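Side-chain contacts in beta-galactosidase (Bacillus circulans subsp. alkalophilus, PDB 3TTY), which hydrolyses terminal beta-linked galactose residues as a beta-galactosidase, with a TIM-barrel glycoside hydrolase domain and galactose bound in its pocket: residues E161-F164 with R165-L168; T212-Q215 with G216-L219. All coordinates share one frame; numbering follows the deposited sequence.

Interaction 1 (E161-F164 with R165-L168)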
ATOM      1  N   GLU A 161     -13.037  22.431 -12.658  1.00 14.79           N
ATOM      2  CA  GLU A 161     -12.315  23.425 -11.876  1.00 16.91           C
ATOM      3  C   GLU A 161     -12.930  24.808 -12.093  1.00 17.76           C
ATOM      4  O   GLU A 161     -13.241  25.516 -11.128  1.00 15.89           O
ATOM      5  CB  GLU A 161     -10.825  23.421 -12.230  1.00 16.40           C
ATOM      6  CG  GLU A 161      -9.948  24.109 -11.216  1.00 19.13           C
ATOM      7  CD  GLU A 161      -8.499  23.674 -11.324  1.00 21.27           C
ATOM      8  OE1 GLU A 161      -7.996  23.063 -10.353  1.00 17.30           O
ATOM      9  OE2 GLU A 161      -7.873  23.943 -12.379  1.00 24.83           O
ATOM     10  N   LYS A 162     -13.133  25.179 -13.357  1.00 14.63           N
ATOM     11  CA  LYS A 162     -13.775  26.455 -13.668  1.00 17.25           C
ATOM     12  C   LYS A 162     -15.187  26.533 -13.101  1.00 17.33           C
ATOM     13  O   LYS A 162     -15.621  27.572 -12.603  1.00 17.13           O
ATOM     14  CB  LYS A 162     -13.846  26.683 -15.169  1.00 15.91           C
ATOM     15  CG  LYS A 162     -12.510  26.801 -15.872  1.00 16.81           C
ATOM     16  CD  LYS A 162     -12.788  26.981 -17.341  1.00 20.47           C
ATOM     17  CE  LYS A 162     -11.563  26.824 -18.207  1.00 28.37           C
ATOM     18  NZ  LYS A 162     -12.028  26.727 -19.629  1.00 27.73           N
ATOM     19  N   GLN A 163     -15.914  25.434 -13.192  1.00 17.48           N
ATOM     20  CA  GLN A 163     -17.293  25.449 -12.739  1.00 18.23           C
ATOM     21  C   GLN A 163     -17.333  25.456 -11.206  1.00 16.40           C
ATOM     22  O   GLN A 163     -18.224  26.051 -10.610  1.00 19.36           O
ATOM     23  CB  GLN A 163     -18.078  24.292 -13.364  1.00 14.76           C
ATOM     24  CG  GLN A 163     -19.567  24.324 -13.095  1.00 21.10           C
ATOM     25  CD  GLN A 163     -20.243  25.640 -13.506  1.00 27.69           C
ATOM     26  OE1 GLN A 163     -19.834  26.315 -14.470  1.00 20.61           O
ATOM     27  NE2 GLN A 163     -21.295  25.997 -12.775  1.00 17.45           N
ATOM     28  N   PHE A 164     -16.345  24.830 -10.572  1.00 13.68           N
ATOM     29  CA  PHE A 164     -16.167  24.951  -9.125  1.00 15.99           C
ATOM     30  C   PHE A 164     -16.166  26.425  -8.678  1.00 16.78           C
ATOM     31  O   PHE A 164     -16.780  26.789  -7.670  1.00 14.26           O
ATOM     32  CB  PHE A 164     -14.856  24.283  -8.693  1.00 14.50           C
ATOM     33  CG  PHE A 164     -14.663  24.205  -7.193  1.00 14.43           C
ATOM     34  CD1 PHE A 164     -15.730  23.901  -6.348  1.00 15.16           C
ATOM     35  CD2 PHE A 164     -13.406  24.395  -6.633  1.00 13.96           C
ATOM     36  CE1 PHE A 164     -15.546  23.808  -4.964  1.00 14.32           C
ATOM     37  CE2 PHE A 164     -13.214  24.296  -5.261  1.00 13.16           C
ATOM     38  CZ  PHE A 164     -14.280  24.005  -4.421  1.00 11.45           C
ATOM     39  N   ARG A 165     -15.476  27.265  -9.439  1.00 16.45           N
ATOM     40  CA  ARG A 165     -15.359  28.677  -9.092  1.00 17.58           C
ATOM     41  C   ARG A 165     -16.702  29.375  -9.202  1.00 18.65           C
ATOM     42  O   ARG A 165     -17.024  30.222  -8.371  1.00 16.02           O
ATOM     43  CB  ARG A 165     -14.300  29.375  -9.958  1.00 13.64           C
ATOM     44  CG  ARG A 165     -12.936  28.740  -9.808  1.00 14.08           C
ATOM     45  CD  ARG A 165     -11.901  29.338 -10.743  1.00 18.42           C
ATOM     46  NE  ARG A 165     -10.605  28.691 -10.577  1.00 12.06           N
ATOM     47  CZ  ARG A 165      -9.916  28.136 -11.567  1.00 18.78           C
ATOM     48  NH1 ARG A 165     -10.401  28.159 -12.797  1.00 17.79           N
ATOM     49  NH2 ARG A 165      -8.736  27.564 -11.329  1.00 17.87           N
ATOM     50  N   VAL A 166     -17.476  29.016 -10.227  1.00 17.91           N
ATOM     51  CA  VAL A 166     -18.800  29.601 -10.427  1.00 16.04           C
ATOM     52  C   VAL A 166     -19.673  29.196  -9.254  1.00 17.82           C
ATOM     53  O   VAL A 166     -20.403  30.005  -8.693  1.00 17.90           O
ATOM     54  CB  VAL A 166     -19.432  29.112 -11.759  1.00 20.93           C
ATOM     55  CG1 VAL A 166     -20.876  29.599 -11.897  1.00 16.00           C
ATOM     56  CG2 VAL A 166     -18.581  29.567 -12.970  1.00 16.39           C
ATOM     57  N   TRP A 167     -19.567  27.930  -8.869  1.00 19.64           N
ATOM     58  CA  TRP A 167     -20.354  27.380  -7.768  1.00 18.20           C
ATOM     59  C   TRP A 167     -20.018  28.055  -6.427  1.00 18.43           C
ATOM     60  O   TRP A 167     -20.861  28.162  -5.536  1.00 19.27           O
ATOM     61  CB  TRP A 167     -20.119  25.870  -7.703  1.00 17.69           C
ATOM     62  CG  TRP A 167     -20.895  25.124  -6.652  1.00 17.09           C
ATOM     63  CD1 TRP A 167     -22.083  24.472  -6.814  1.00 16.71           C
ATOM     64  CD2 TRP A 167     -20.517  24.934  -5.295  1.00 15.03           C
ATOM     65  NE1 TRP A 167     -22.466  23.882  -5.636  1.00 15.62           N
ATOM     66  CE2 TRP A 167     -21.522  24.153  -4.684  1.00 17.16           C
ATOM     67  CE3 TRP A 167     -19.419  25.338  -4.530  1.00 15.62           C
ATOM     68  CZ2 TRP A 167     -21.468  23.781  -3.343  1.00 18.89           C
ATOM     69  CZ3 TRP A 167     -19.372  24.973  -3.199  1.00 17.25           C
ATOM     70  CH2 TRP A 167     -20.390  24.205  -2.618  1.00 17.15           C
ATOM     71  N   LEU A 168     -18.776  28.502  -6.293  1.00 18.11           N
ATOM     72  CA  LEU A 168     -18.339  29.226  -5.104  1.00 16.19           C
ATOM     73  C   LEU A 168     -18.813  30.683  -5.129  1.00 18.06           C
ATOM     74  O   LEU A 168     -19.128  31.258  -4.086  1.00 19.69           O
ATOM     75  CB  LEU A 168     -16.817  29.150  -4.982  1.00 14.73           C
ATOM     76  CG  LEU A 168     -16.293  27.733  -4.712  1.00 17.03           C
ATOM     77  CD1 LEU A 168     -14.837  27.583  -5.110  1.00 14.50           C
ATOM     78  CD2 LEU A 168     -16.498  27.363  -3.249  1.00 13.23           C
TER

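Interaction 2 (T212-Q215 with G216-L219)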
ATOM      1  N   THR A 212      -6.364  16.081   3.897  1.00 20.90           N
ATOM      2  CA  THR A 212      -6.378  17.412   3.302  1.00 18.91           C
ATOM      3  C   THR A 212      -5.781  18.462   4.232  1.00 22.37           C
ATOM      4  O   THR A 212      -5.863  18.339   5.448  1.00 21.85           O
ATOM      5  CB  THR A 212      -7.813  17.848   2.929  1.00 22.35           C
ATOM      6  OG1 THR A 212      -7.766  18.982   2.052  1.00 22.49           O
ATOM      7  CG2 THR A 212      -8.607  18.203   4.184  1.00 19.47           C
ATOM      8  N   ASN A 213      -5.182  19.493   3.641  1.00 20.45           N
ATOM      9  CA  ASN A 213      -4.671  20.638   4.382  1.00 20.73           C
ATOM     10  C   ASN A 213      -5.770  21.665   4.670  1.00 24.15           C
ATOM     11  O   ASN A 213      -5.689  22.427   5.633  1.00 17.39           O
ATOM     12  CB  ASN A 213      -3.576  21.320   3.575  1.00 20.95           C
ATOM     13  CG  ASN A 213      -2.357  20.449   3.399  1.00 20.44           C
ATOM     14  OD1 ASN A 213      -1.885  19.826   4.341  1.00 22.38           O
ATOM     15  ND2 ASN A 213      -1.848  20.394   2.187  1.00 22.35           N
ATOM     16  N   PHE A 214      -6.791  21.681   3.814  1.00 25.12           N
ATOM     17  CA  PHE A 214      -7.853  22.677   3.883  1.00 23.72           C
ATOM     18  C   PHE A 214      -9.234  22.040   3.771  1.00 21.48           C
ATOM     19  O   PHE A 214      -9.774  21.933   2.673  1.00 16.05           O
ATOM     20  CB  PHE A 214      -7.654  23.735   2.783  1.00 22.36           C
ATOM     21  CG  PHE A 214      -6.979  24.964   3.279  1.00 22.80           C
ATOM     22  CD1 PHE A 214      -5.606  24.982   3.484  1.00 23.07           C
ATOM     23  CD2 PHE A 214      -7.722  26.091   3.613  1.00 21.64           C
ATOM     24  CE1 PHE A 214      -4.984  26.117   3.996  1.00 23.06           C
ATOM     25  CE2 PHE A 214      -7.103  27.218   4.120  1.00 19.07           C
ATOM     26  CZ  PHE A 214      -5.736  27.229   4.314  1.00 17.86           C
ATOM     27  N   GLN A 215      -9.819  21.628   4.899  1.00 22.65           N
ATOM     28  CA  GLN A 215     -11.053  20.839   4.810  1.00 22.53           C
ATOM     29  C   GLN A 215     -12.212  21.621   4.184  1.00 21.54           C
ATOM     30  O   GLN A 215     -13.076  21.040   3.521  1.00 15.56           O
ATOM     31  CB  GLN A 215     -11.455  20.130   6.130  1.00 20.10           C
ATOM     32  CG  GLN A 215     -10.597  20.358   7.370  1.00 26.11           C
ATOM     33  CD  GLN A 215      -9.151  19.892   7.251  1.00 25.16           C
ATOM     34  OE1 GLN A 215      -8.281  20.672   6.877  1.00 27.28           O
ATOM     35  NE2 GLN A 215      -8.884  18.636   7.609  1.00 23.17           N
ATOM     36  N   GLY A 216     -12.209  22.940   4.361  1.00 21.73           N
ATOM     37  CA  GLY A 216     -13.271  23.764   3.826  1.00 14.92           C
ATOM     38  C   GLY A 216     -13.366  23.643   2.318  1.00 18.60           C
ATOM     39  O   GLY A 216     -14.462  23.571   1.748  1.00 18.99           O
ATOM     40  N   ILE A 217     -12.208  23.628   1.669  1.00 16.66           N
ATOM     41  CA  ILE A 217     -12.141  23.458   0.226  1.00 14.44           C
ATOM     42  C   ILE A 217     -12.578  22.037  -0.180  1.00 14.98           C
ATOM     43  O   ILE A 217     -13.409  21.856  -1.060  1.00 13.96           O
ATOM     44  CB  ILE A 217     -10.713  23.748  -0.270  1.00 16.90           C
ATOM     45  CG1 ILE A 217     -10.298  25.161   0.147  1.00 19.48           C
ATOM     46  CG2 ILE A 217     -10.616  23.582  -1.775  1.00 15.77           C
ATOM     47  CD1 ILE A 217      -8.910  25.568  -0.334  1.00 20.14           C
ATOM     48  N   SER A 218     -12.013  21.035   0.483  1.00 17.11           N
ATOM     49  CA  SER A 218     -12.328  19.643   0.198  1.00 14.81           C
ATOM     50  C   SER A 218     -13.812  19.366   0.390  1.00 16.71           C
ATOM     51  O   SER A 218     -14.438  18.676  -0.414  1.00 17.59           O
ATOM     52  CB  SER A 218     -11.509  18.742   1.111  1.00 14.58           C
ATOM     53  OG  SER A 218     -10.130  18.863   0.815  1.00 14.78           O
ATOM     54  N   LEU A 219     -14.370  19.914   1.461  1.00 14.95           N
ATOM     55  CA  LEU A 219     -15.781  19.740   1.771  1.00 14.35           C
ATOM     56  C   LEU A 219     -16.664  20.330   0.673  1.00 17.15           C
ATOM     57  O   LEU A 219     -17.553  19.655   0.169  1.00 17.48           O
ATOM     58  CB  LEU A 219     -16.104  20.385   3.120  1.00 15.70           C
ATOM     59  CG  LEU A 219     -17.539  20.303   3.643  1.00 17.87           C
ATOM     60  CD1 LEU A 219     -18.049  18.881   3.587  1.00 16.88           C
ATOM     61  CD2 LEU A 219     -17.625  20.864   5.078  1.00 18.63           C
TER

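Interaction 1 (E161-F164 with R165-L168)
Two torsions a turn apart bring the Phe164 ring and the Leu168 methyl together: Phe164 carries CG anti to its own amide nitrogen (chi1 -173°), while Leu168 carries CG anti to its carbonyl carbon (chi1 -66°), back along the helix. Leu168 CD1 consequently sits over the centre of one ring face, 3.6 Å from the Phe164 centroid and only 8° off the normal, a well-centred CH-pi contact of the i to i+4 kind. Beside it, Phe164 CE1 meets Trp167 CE3 at 4.2 Å, the tryptophan approaching obliquely. With an alanine in place of Phe164, Leu168 CD1 would probably lose the ring face it rests on, and a gap would open beside the Trp167 indole. Further round the helix, polar side chains join in. Gln163 bends at its second torsion and brings its amide across Val166, with Gln163 NE2 3.7 Å from Val166 CG1. Arg165 runs extended toward Glu161, and Glu161 CG lies over one face of the guanidinium, 3.7 Å from Arg165 NH2. The charged ends form a long salt bridge, Glu161 OE2 to Arg165 NH2 at 3.9 Å, with their planes inclined to each other. Both have other partners: Glu161 OE1 accepts from Ala199 N and pairs with Lys107 of the second subunit, while Arg165 NH2 bonds to Ile197 O. Beneath the side chains, helical bonds such as Trp167 N to Gln163 O, 2.9 Å, and Leu168 N to Phe164 O, 3.0 Å, hold the spacing. The apolar side of helix 158-172 packs on helix 215-243: the Phe164 ring meets Tyr221 edge-to-face and also Phe224, and Trp167 NE1 bonds to Asp227 of that same helix.

Interaction 2 (T212-Q215 with G216-L219)
The Phe214 ring, stacked with His189, is approached obliquely by the Ile217 CD1 methyl, which lies nearer the ring's root than its far end, 3.8 Å from Phe214 CB. This packing marks the N-terminus of helix 215-243 in the TIM-barrel domain, where Phe214 occupies the N-cap position. Its apolar side chain offers no acceptor for capping, while its carbonyl begins the usual i to i+4 helical bonds. Phe214 O accepts Ser218 N at 3.3 Å in an almost straight bond, N-H...O 173°, and takes a second, weak bond from Ile217 N. One residue on, Leu219 N reaches Gln215 O at 2.7 Å, and the regular helical pattern is under way. The first torsion of Ile217 sets CG1 beside the backbone N (chi1 -57°), carrying CD1 back over the cap to Phe214. Asn213, Phe214 and Gln215 pack on Gly110, Ala353 and Lys356 of the second subunit. Within the approach to the helix, Thr212 OG1 receives a weak bond from Phe214 N at 3.4 Å. The same hydroxyl ties the end of strand 211-212 to the first turn of the helix through Ser218, whose OG has a second partner in Glu206 OE1: the two hydroxyls are hydrogen-bonded, Thr212 OG1 lying 2.7 Å from Ser218 OG.

Interactions 1 and 2 belong to two helices, 158-172 and 215-243, that pack on each other; their centres are 15 Å apart, and they meet where Phe164 CZ lies 4.1 Å from Ile217 O. Trp182 is shared, touching Leu168 of interaction 1 and Ile217 of interaction 2. Each lies near a different bound ligand. Cys160, a zinc ligand, directly precedes Glu161, whose side chain is about 8 Å from the metal. The Phe214 side chain is about 11 Å from a bound galactose; its neighbourhood includes Ala353 and Lys356 of the second subunit, which flank the pocket residue Glu355 in sequence. Both contacts reach that subunit, interaction 1 through the salt bridge from Glu161 to its Lys107.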